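Local coordinates for protein InvG (Salmonella enterica subsp. enterica serovar Typhimurium, PDB 4G08) that forms a ring-shaped multimer with an apparent central pore in the outer membrane, as the secretin of the type III secretion system that injects effector proteins into host cells, at residues A60-L65 with I80-A85. Residues are numbered along the deposited sequence; the frame is centred on the assembly and turned at random.
Sequences ALLEKL and IYIYDA
The helical turn that presents Leu62 to Ile80 and Ile82 is tied by the backbone hydrogen bond from Leu65 N to Leu61 O, 2.8 Å. The contact itself is wholly apolar and small. Leu62 reaches from helix 58-69 toward strand 80-84 and divides its two methyls between the isoleucines. Its CD2 meets Ile82 CD1 at 3.9 Å. Its CD1 lies 4.2 Å from Ile80 CG2. The fork of the leucine thus spans two successive inward residues of the strand. Ile82 sets CG1 beside its backbone N (chi1 -62°) and places CD1 anti to CA (chi2 161°), which carries that methyl out to the leucine. With Leu62 CA 9.1 Å from Ile82 CA, the side chains alone bridge the gap.

All three residues are buried. Phe27 of helix 23-30 touches both Leu62 and Ile82, while Trp73 on the neighbouring strand 71-75 also packs on Leu62. The strand alternates: Tyr81 and Tyr83 leave from its other face, and Tyr83 touches Pro133. This is helix-on-sheet packing in the hydrophobic core of the secretin N0 domain, where helix 58-69 lies against the mixed sheet formed by strands 38-40, 80-84 and 71-75.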
loop_
_atom_site.group_PDB
_atom_site.type_symbol
_atom_site.label_atom_id
_atom_site.label_comp_id
_atom_site.label_asym_id
_atom_site.label_seq_id
_atom_site.Cartn_x
_atom_site.Cartn_y
_atom_site.Cartn_z
ATOM N N ALA A 60 -1.221 12.950 5.148
ATOM C CA ALA A 60 0.042 13.311 5.770
ATOM C C ALA A 60 0.210 12.611 7.110
ATOM O O ALA A 60 1.306 12.175 7.462
ATOM C CB ALA A 60 0.125 14.807 5.949
ATOM N N LEU A 61 -0.877 12.526 7.867
ATOM C CA LEU A 61 -0.852 11.848 9.154
ATOM C C LEU A 61 -0.554 10.369 8.992
ATOM O O LEU A 61 0.206 9.788 9.764
ATOM C CB LEU A 61 -2.188 12.015 9.860
ATOM C CG LEU A 61 -2.163 11.498 11.290
ATOM C CD1 LEU A 61 -1.022 12.135 12.055
ATOM C CD2 LEU A 61 -3.487 11.773 11.969
ATOM N N LEU A 62 -1.195 9.749 8.013
ATOM C CA LEU A 62 -0.954 8.349 7.731
ATOM C C LEU A 62 0.507 8.090 7.426
ATOM O O LEU A 62 1.058 7.066 7.830
ATOM C CB LEU A 62 -1.799 7.904 6.554
ATOM C CG LEU A 62 -3.182 7.416 6.948
ATOM C CD1 LEU A 62 -4.034 7.298 5.709
ATOM C CD2 LEU A 62 -3.086 6.076 7.642
ATOM N N GLU A 63 1.114 8.965 6.637
ATOM C CA GLU A 63 2.513 8.787 6.299
ATOM C C GLU A 63 3.385 8.905 7.534
ATOM O O GLU A 63 4.292 8.107 7.737
ATOM C CB GLU A 63 2.955 9.798 5.252
ATOM C CG GLU A 63 2.266 9.613 3.918
ATOM C CD GLU A 63 3.192 9.061 2.851
ATOM O OE1 GLU A 63 2.690 8.696 1.766
ATOM O OE2 GLU A 63 4.424 9.038 3.073
ATOM N N LYS A 64 3.100 9.889 8.378
ATOM C CA LYS A 64 3.916 10.091 9.559
ATOM C C LYS A 64 3.750 8.950 10.558
ATOM O O LYS A 64 4.732 8.426 11.088
ATOM C CB LYS A 64 3.558 11.408 10.223
ATOM C CG LYS A 64 4.595 11.837 11.231
ATOM C CD LYS A 64 4.344 13.247 11.704
ATOM C CE LYS A 64 3.567 13.214 12.999
ATOM N NZ LYS A 64 3.578 14.533 13.679
ATOM N N LEU A 65 2.509 8.558 10.813
ATOM C CA LEU A 65 2.262 7.478 11.761
ATOM C C LEU A 65 2.822 6.160 11.253
ATOM O O LEU A 65 3.183 5.289 12.041
ATOM C CB LEU A 65 0.772 7.327 12.048
ATOM C CG LEU A 65 0.156 8.489 12.816
ATOM C CD1 LEU A 65 -1.317 8.246 13.080
ATOM C CD2 LEU A 65 0.904 8.745 14.112
ATOM N N ILE A 80 -9.065 2.504 2.261
ATOM C CA ILE A 80 -7.710 2.618 2.786
ATOM C C ILE A 80 -7.377 1.389 3.622
ATOM O O ILE A 80 -8.148 0.997 4.500
ATOM C CB ILE A 80 -7.548 3.880 3.653
ATOM C CG1 ILE A 80 -7.783 5.132 2.807
ATOM C CG2 ILE A 80 -6.166 3.921 4.287
ATOM C CD1 ILE A 80 -7.748 6.421 3.597
ATOM N N TYR A 81 -6.257 0.754 3.323
ATOM C CA TYR A 81 -5.827 -0.448 4.020
ATOM C C TYR A 81 -4.597 -0.133 4.838
ATOM O O TYR A 81 -3.674 0.417 4.367
ATOM C CB TYR A 81 -5.518 -1.596 3.045
ATOM C CG TYR A 81 -6.636 -1.955 2.115
ATOM C CD1 TYR A 81 -6.913 -1.170 1.027
ATOM C CD2 TYR A 81 -7.385 -3.081 2.290
ATOM C CE1 TYR A 81 -7.894 -1.463 0.196
ATOM C CE2 TYR A 81 -8.387 -3.374 1.429
ATOM C CZ TYR A 81 -8.634 -2.559 0.387
ATOM O OH TYR A 81 -9.621 -2.812 -0.527
ATOM N N ILE A 82 -4.626 -0.536 6.081
ATOM C CA ILE A 82 -3.523 -0.321 7.007
ATOM C C ILE A 82 -3.057 -1.649 7.596
ATOM O O ILE A 82 -3.861 -2.463 8.051
ATOM C CB ILE A 82 -3.928 0.632 8.146
ATOM C CG1 ILE A 82 -4.295 2.004 7.571
ATOM C CG2 ILE A 82 -2.794 0.771 9.153
ATOM C CD1 ILE A 82 -5.117 2.859 8.505
ATOM N N TYR A 83 -1.750 -1.878 7.516
ATOM C CA TYR A 83 -1.134 -3.096 8.027
ATOM C C TYR A 83 0.025 -2.744 8.935
ATOM O O TYR A 83 0.643 -1.698 8.772
ATOM C CB TYR A 83 -0.571 -3.942 6.890
ATOM C CG TYR A 83 -1.566 -4.318 5.836
ATOM C CD1 TYR A 83 -1.770 -3.494 4.746
ATOM C CD2 TYR A 83 -2.119 -5.588 5.812
ATOM C CE1 TYR A 83 -2.610 -3.860 3.728
ATOM C CE2 TYR A 83 -2.936 -5.979 4.779
ATOM C CZ TYR A 83 -3.177 -5.107 3.740
ATOM O OH TYR A 83 -3.975 -5.474 2.688
ATOM N N ASP A 84 0.439 -3.719 9.736
ATOM C CA ASP A 84 1.704 -3.661 10.453
ATOM C C ASP A 84 2.830 -3.879 9.460
ATOM O O ASP A 84 2.690 -4.654 8.521
ATOM C CB ASP A 84 1.735 -4.753 11.529
ATOM C CG ASP A 84 2.892 -4.591 12.496
ATOM O OD1 ASP A 84 2.797 -3.720 13.393
ATOM O OD2 ASP A 84 3.764 -5.485 12.523
ATOM N N ALA A 85 3.986 -3.295 9.719
ATOM C CA ALA A 85 5.104 -3.485 8.815
ATOM C C ALA A 85 5.451 -4.965 8.713
ATOM O O ALA A 85 5.923 -5.429 7.675
ATOM C CB ALA A 85 6.307 -2.687 9.281
#